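Local coordinates for tail spike protein gp49 (Pseudomonas phage LKA1, PDB 4RU4), which acts as a phage tailspike lyase that degrades the O-specific polysaccharide of Pseudomonas, probably helping the virus reach its host cell, at residues Thr364-Ser367 and Gly368-Val372; Thr392-Pro395 and Gln396-Asn399; Pro432-Ser435 and Thr436-Leu440. One frame throughout, in Å; residues are numbered along the deposited sequence. Where two conformers were deposited one is given.

Contact 1: Thr364-Ser367 and Gly368-Val372; sequences TNAS and GGWIV. With CA (calcium ion), chain C.
A type I beta turn from A366 to G369 gives one carbonyl to a calcium ion, in a loop of a pectin lyase-like beta-helix. The turn closes through G369 N, which lies 2.9 Å from A366 O, and the side-chain ND2 of N365 reaches the same A366 O at 2.9 Å. The two donors come in over opposite faces of that carbonyl plane, so the buried oxygen is gripped twice and the turn is braced by a side chain as well as by the backbone. The turn reverses the chain, and A366 N bonds to W370 O across its mouth at 3.1 Å. W370 then folds its indole against the turn: CG sits between the backbone N and the carbonyl carbon (chi1 48°), and the methyl of A366 rests on one face of the six-membered ring. A366 CB is 3.5 Å from that ring's centroid and only 18° off its normal, a CH-pi contact. G368 O, in the turn, binds the calcium at 2.6 Å; four waters and D394 O complete its six ligands. The loop joins strand 362-364 to strand 372-377, while N365 OD1 takes a hydrogen bond from T392 N in the next coil. I371 packs on V402, and W370 touches the loops that carry H327 and R400.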
loop_
_atom_site.group_PDB
_atom_site.type_symbol
_atom_site.label_atom_id
_atom_site.label_comp_id
_atom_site.label_asym_id
_atom_site.label_seq_id
_atom_site.Cartn_x
_atom_site.Cartn_y
_atom_site.Cartn_z
ATOM N N THR B 364 -8.461 4.948 -14.260
ATOM C CA THR B 364 -8.742 5.727 -15.459
ATOM C C THR B 364 -10.191 6.214 -15.506
ATOM O O THR B 364 -11.009 5.821 -14.694
ATOM C CB THR B 364 -8.483 4.933 -16.748
ATOM O OG1 THR B 364 -9.415 3.849 -16.820
ATOM C CG2 THR B 364 -7.070 4.403 -16.799
ATOM N N ASN B 365 -10.503 7.086 -16.470
ATOM C CA ASN B 365 -11.830 7.716 -16.533
ATOM C C ASN B 365 -12.957 6.794 -16.972
ATOM O O ASN B 365 -12.748 5.809 -17.710
ATOM C CB ASN B 365 -11.771 8.897 -17.509
ATOM C CG ASN B 365 -11.317 8.471 -18.920
ATOM O OD1 ASN B 365 -10.125 8.214 -19.158
ATOM N ND2 ASN B 365 -12.260 8.434 -19.860
ATOM N N ALA B 366 -14.151 7.121 -16.511
ATOM C CA ALA B 366 -15.391 6.651 -17.101
ATOM C C ALA B 366 -15.709 7.485 -18.357
ATOM O O ALA B 366 -14.968 8.428 -18.690
ATOM C CB ALA B 366 -16.527 6.767 -16.097
ATOM N N SER B 367 -16.827 7.185 -19.017
ATOM C CA SER B 367 -17.060 7.765 -20.342
ATOM C C SER B 367 -17.208 9.267 -20.308
ATOM O O SER B 367 -16.810 9.954 -21.256
ATOM C CB SER B 367 -18.269 7.143 -21.052
ATOM O OG SER B 367 -19.456 7.493 -20.409
ATOM N N GLY B 368 -17.747 9.773 -19.202
ATOM C CA GLY B 368 -17.934 11.195 -19.038
ATOM C C GLY B 368 -16.649 11.988 -18.885
ATOM O O GLY B 368 -16.677 13.204 -18.987
ATOM N N GLY B 369 -15.528 11.322 -18.624
ATOM C CA GLY B 369 -14.259 12.029 -18.509
ATOM C C GLY B 369 -13.801 12.222 -17.074
ATOM O O GLY B 369 -12.640 12.569 -16.820
ATOM N N TRP B 370 -14.707 12.028 -16.128
ATOM C CA TRP B 370 -14.356 12.097 -14.710
ATOM C C TRP B 370 -13.672 10.785 -14.305
ATOM O O TRP B 370 -13.701 9.806 -15.058
ATOM C CB TRP B 370 -15.604 12.336 -13.845
ATOM C CG TRP B 370 -16.775 11.423 -14.188
ATOM C CD1 TRP B 370 -17.841 11.719 -15.013
ATOM C CD2 TRP B 370 -16.994 10.086 -13.714
ATOM N NE1 TRP B 370 -18.707 10.638 -15.075
ATOM C CE2 TRP B 370 -18.212 9.626 -14.294
ATOM C CE3 TRP B 370 -16.279 9.228 -12.865
ATOM C CZ2 TRP B 370 -18.736 8.354 -14.038
ATOM C CZ3 TRP B 370 -16.795 7.950 -12.615
ATOM C CH2 TRP B 370 -18.016 7.531 -13.199
ATOM N N ILE B 371 -13.022 10.780 -13.139
ATOM C CA ILE B 371 -12.308 9.592 -12.670
ATOM C C ILE B 371 -12.883 9.068 -11.359
ATOM O O ILE B 371 -13.036 7.856 -11.172
ATOM C CB ILE B 371 -10.797 9.888 -12.485
ATOM C CG1 ILE B 371 -10.185 10.370 -13.803
ATOM C CG2 ILE B 371 -10.037 8.639 -11.972
ATOM C CD1 ILE B 371 -8.740 10.842 -13.660
ATOM N N VAL B 372 -13.208 9.985 -10.446
ATOM C CA VAL B 372 -13.837 9.594 -9.202
ATOM C C VAL B 372 -15.124 10.382 -9.092
ATOM O O VAL B 372 -15.092 11.597 -9.195
ATOM C CB VAL B 372 -12.951 9.917 -7.971
ATOM C CG1 VAL B 372 -13.747 9.610 -6.691
ATOM C CG2 VAL B 372 -11.635 9.096 -8.046
HETATM CA CA CA C . -16.800 14.509 -21.284
HETATM O O HOH W 1 -17.961 12.718 -22.663
HETATM O O HOH W 2 -18.695 15.746 -20.265
HETATM O O HOH W 3 -14.752 13.532 -22.245
HETATM O O HOH W 4 -16.879 15.998 -23.136
#

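Contact 2: Thr392-Pro395 and Gln396-Asn399; sequences TGDP and QPGN. With CA (calcium ion), chain C.
D394 extends its carboxylate away from its own backbone N (chi1 177°), which swings OD1 back over the peptide that follows P395. Q396 starts out the same way but bends at chi2 (-84°), and its amide ends up beside the carboxylate, the two side chains pointing in one direction. OD1 of D394 accepts the N-H of Q396 at 3.0 Å, an Asx turn spanning P395; the N-H arrives from above the carboxylate, 49° out of its plane. The same OD1 lies 3.4 Å from CB of Q396. P397 crosses the aspartate side chain at about a right angle, its CD 3.7 Å from D394 OD1. One water joins the two polar ends, donating to D394 OD2 at 2.7 Å and to Q396 OE1. N399 N bonds to Q396 O at 2.8 Å. A hydroxyl from outside, that of S438, also bonds to OD1, and G368 O supplies the second protein ligand of the calcium. That ion is held here by the backbone D394 O, at 2.5 Å, and a metal-bound water accepts from D394 N. The aspartate therefore serves the metal through its main chain, while its carboxylate ties the Asx turn to the bridging water and to the S438 hydroxyl; the calcium would be expected to polarise D394 O, and the nearby negative charge probably adds a favourable longer-range attraction.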
loop_
_atom_site.group_PDB
_atom_site.type_symbol
_atom_site.label_atom_id
_atom_site.label_comp_id
_atom_site.label_asym_id
_atom_site.label_seq_id
_atom_site.Cartn_x
_atom_site.Cartn_y
_atom_site.Cartn_z
ATOM N N THR B 392 -8.563 10.630 -20.342
ATOM C CA THR B 392 -8.353 11.021 -21.743
ATOM C C THR B 392 -9.408 12.040 -22.178
ATOM O O THR B 392 -9.404 12.502 -23.326
ATOM C CB THR B 392 -8.500 9.792 -22.696
ATOM O OG1 THR B 392 -9.780 9.179 -22.475
ATOM C CG2 THR B 392 -7.394 8.742 -22.463
ATOM N N GLY B 393 -10.328 12.385 -21.276
ATOM C CA GLY B 393 -11.452 13.234 -21.642
ATOM C C GLY B 393 -11.548 14.507 -20.823
ATOM O O GLY B 393 -10.551 14.990 -20.282
ATOM N N ASP B 394 -12.766 15.028 -20.702
ATOM C CA ASP B 394 -13.004 16.284 -20.007
ATOM C C ASP B 394 -14.437 16.256 -19.512
ATOM O O ASP B 394 -15.356 16.310 -20.327
ATOM C CB ASP B 394 -12.842 17.445 -21.008
ATOM C CG ASP B 394 -13.150 18.802 -20.409
ATOM O OD1 ASP B 394 -13.410 18.907 -19.184
ATOM O OD2 ASP B 394 -13.095 19.796 -21.172
ATOM N N PRO B 395 -14.634 16.176 -18.183
ATOM C CA PRO B 395 -15.989 16.067 -17.630
ATOM C C PRO B 395 -16.715 17.412 -17.488
ATOM O O PRO B 395 -17.922 17.427 -17.200
ATOM C CB PRO B 395 -15.748 15.437 -16.243
ATOM C CG PRO B 395 -14.370 15.999 -15.828
ATOM C CD PRO B 395 -13.584 16.051 -17.149
ATOM N N GLN B 396 -16.012 18.526 -17.697
ATOM C CA GLN B 396 -16.664 19.834 -17.528
ATOM C C GLN B 396 -17.904 20.099 -18.410
ATOM O O GLN B 396 -18.861 20.726 -17.932
ATOM C CB GLN B 396 -15.652 20.989 -17.626
ATOM C CG GLN B 396 -16.247 22.348 -17.226
ATOM C CD GLN B 396 -16.979 23.011 -18.389
ATOM O OE1 GLN B 396 -16.675 22.746 -19.558
ATOM N NE2 GLN B 396 -17.986 23.829 -18.072
ATOM N N PRO B 397 -17.904 19.646 -19.685
ATOM C CA PRO B 397 -19.137 19.896 -20.457
ATOM C C PRO B 397 -20.356 19.205 -19.847
ATOM O O PRO B 397 -21.464 19.721 -19.999
ATOM C CB PRO B 397 -18.799 19.331 -21.850
ATOM C CG PRO B 397 -17.326 19.642 -21.975
ATOM C CD PRO B 397 -16.792 19.240 -20.570
ATOM N N GLY B 398 -20.154 18.090 -19.139
ATOM C CA GLY B 398 -21.218 17.463 -18.366
ATOM C C GLY B 398 -21.358 17.999 -16.931
ATOM O O GLY B 398 -22.044 17.396 -16.086
ATOM N N ASN B 399 -20.720 19.136 -16.657
ATOM C CA ASN B 399 -20.822 19.811 -15.357
ATOM C C ASN B 399 -20.224 19.058 -14.159
ATOM O O ASN B 399 -20.667 19.242 -13.027
ATOM C CB ASN B 399 -22.271 20.252 -15.066
ATOM C CG ASN B 399 -22.664 21.503 -15.859
ATOM O OD1 ASN B 399 -21.896 22.475 -15.935
ATOM N ND2 ASN B 399 -23.836 21.470 -16.471
HETATM CA CA CA C . -16.800 14.509 -21.284
HETATM O O HOH W 5 -14.359 22.128 -21.047
HETATM O O HOH W 3 -14.752 13.532 -22.245
HETATM O O HOH W 2 -18.695 15.746 -20.265
HETATM O O HOH W 1 -17.961 12.718 -22.663
HETATM O O HOH W 4 -16.879 15.998 -23.136
#

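Contact 3: Pro432-Ser435 and Thr436-Leu440; sequences PSLS and TSSYL
S435 and S438, the first and last residues of a type I beta turn, each offer a hydroxyl oxygen to a backbone N-H. S435 OG stands between its own backbone N and carbonyl carbon (chi1 81°), and from there it accepts S437 N at 2.9 Å, an ST turn nested in the larger one. S438 directs its CB toward residues 432-435, and its OG takes the N-H of S435 at 2.9 Å, in a fairly straight bond (162° at the hydrogen), while S438 N returns a bond to S435 O at 3.1 Å. The two serines thus hold one another by a reciprocal pair of bonds. The S438 hydroxyl is also engaged by D394, and S435 OG donates, at 2.5 Å, to the water that also bridges D394 OD2 and Q396 OE1. Beside the turn L434 and L440 cross at about a right angle, with CD1 of L434 4.0 Å from CD2 of L440; L434 CB also lies 3.6 Å from S438 OG. The turn links strand 428-431 to strand 439-446. L434 packs on L466, and L440 on L466 and on Y456 and I461 of strand 452-463, while Y439 meets K468 and Q471 of strand 468-474.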
loop_
_atom_site.group_PDB
_atom_site.type_symbol
_atom_site.label_atom_id
_atom_site.label_comp_id
_atom_site.label_asym_id
_atom_site.label_seq_id
_atom_site.Cartn_x
_atom_site.Cartn_y
_atom_site.Cartn_z
ATOM N N PRO B 432 -4.645 15.430 -20.172
ATOM C CA PRO B 432 -4.112 16.286 -21.239
ATOM C C PRO B 432 -5.173 17.017 -22.027
ATOM O O PRO B 432 -4.834 17.954 -22.768
ATOM C CB PRO B 432 -3.437 15.293 -22.200
ATOM C CG PRO B 432 -3.326 13.990 -21.430
ATOM C CD PRO B 432 -4.460 13.994 -20.454
ATOM N N SER B 433 -6.429 16.589 -21.919
ATOM C CA SER B 433 -7.440 17.102 -22.850
ATOM C C SER B 433 -8.546 17.900 -22.183
ATOM O O SER B 433 -9.680 17.907 -22.651
ATOM C CB SER B 433 -8.036 15.968 -23.703
ATOM O OG SER B 433 -6.987 15.235 -24.323
ATOM N N LEU B 434 -8.212 18.596 -21.100
ATOM C CA LEU B 434 -9.177 19.500 -20.465
ATOM C C LEU B 434 -9.185 20.857 -21.180
ATOM O O LEU B 434 -8.310 21.128 -22.017
ATOM C CB LEU B 434 -8.836 19.701 -18.976
ATOM C CG LEU B 434 -8.709 18.459 -18.085
ATOM C CD1 LEU B 434 -8.388 18.902 -16.635
ATOM C CD2 LEU B 434 -9.984 17.572 -18.135
ATOM N N SER B 435 -10.162 21.709 -20.854
ATOM C CA SER B 435 -10.186 23.081 -21.405
ATOM C C SER B 435 -9.877 24.109 -20.322
ATOM O O SER B 435 -9.702 23.762 -19.141
ATOM C CB SER B 435 -11.538 23.414 -22.035
ATOM O OG SER B 435 -12.471 23.794 -21.039
ATOM N N THR B 436 -9.834 25.385 -20.720
ATOM C CA THR B 436 -9.628 26.453 -19.763
ATOM C C THR B 436 -10.852 26.672 -18.899
ATOM O O THR B 436 -10.836 27.542 -18.037
ATOM C CB THR B 436 -9.266 27.777 -20.463
ATOM O OG1 THR B 436 -10.288 28.092 -21.408
ATOM C CG2 THR B 436 -7.943 27.626 -21.198
ATOM N N SER B 437 -11.929 25.925 -19.161
ATOM C CA SER B 437 -13.118 25.958 -18.285
ATOM C C SER B 437 -13.185 24.761 -17.305
ATOM O O SER B 437 -14.005 24.741 -16.398
ATOM C CB SER B 437 -14.422 26.051 -19.101
ATOM O OG SER B 437 -14.467 27.230 -19.902
ATOM N N SER B 438 -12.303 23.788 -17.461
ATOM C CA SER B 438 -12.375 22.568 -16.638
ATOM C C SER B 438 -11.827 22.781 -15.230
ATOM O O SER B 438 -10.949 23.629 -15.022
ATOM C CB SER B 438 -11.631 21.413 -17.317
ATOM O OG SER B 438 -12.027 21.262 -18.678
ATOM N N TYR B 439 -12.323 21.985 -14.278
ATOM C CA TYR B 439 -11.884 22.046 -12.890
ATOM C C TYR B 439 -11.517 20.641 -12.393
ATOM O O TYR B 439 -12.118 19.641 -12.798
ATOM C CB TYR B 439 -12.958 22.671 -11.975
ATOM C CG TYR B 439 -14.378 22.434 -12.471
ATOM C CD1 TYR B 439 -15.061 21.272 -12.153
ATOM C CD2 TYR B 439 -15.021 23.384 -13.265
ATOM C CE1 TYR B 439 -16.354 21.040 -12.633
ATOM C CE2 TYR B 439 -16.320 23.169 -13.738
ATOM C CZ TYR B 439 -16.970 21.997 -13.415
ATOM O OH TYR B 439 -18.240 21.791 -13.885
ATOM N N LEU B 440 -10.510 20.554 -11.542
ATOM C CA LEU B 440 -10.067 19.226 -11.093
ATOM C C LEU B 440 -11.074 18.615 -10.137
ATOM O O LEU B 440 -11.375 17.421 -10.209
ATOM C CB LEU B 440 -8.689 19.295 -10.462
ATOM C CG LEU B 440 -7.628 19.826 -11.434
ATOM C CD1 LEU B 440 -6.287 19.832 -10.748
ATOM C CD2 LEU B 440 -7.587 18.925 -12.682
HETATM O O HOH W 5 -14.359 22.128 -21.047
#

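How the contacts relate
All three contacts are turns at corresponding corners of successive beta-helix coils, each feeding a strand of the same parallel sheet. Contact 1 is the buried one, contact 2 lies at the surface and contact 3 is partly buried. Contacts 1 and 2 share the calcium and its four waters, and P395 packs on the W370 backbone between them. Contacts 2 and 3 share a bridging water, and G393 O touches L434 CD2; contacts 1 and 3 do not meet. Chemistry follows place: contact 1 combines carbonyl bonding with an aromatic face, contact 2 relies on a carboxylate and prolines, and contact 3 on serine hydroxyls beside a leucine pair.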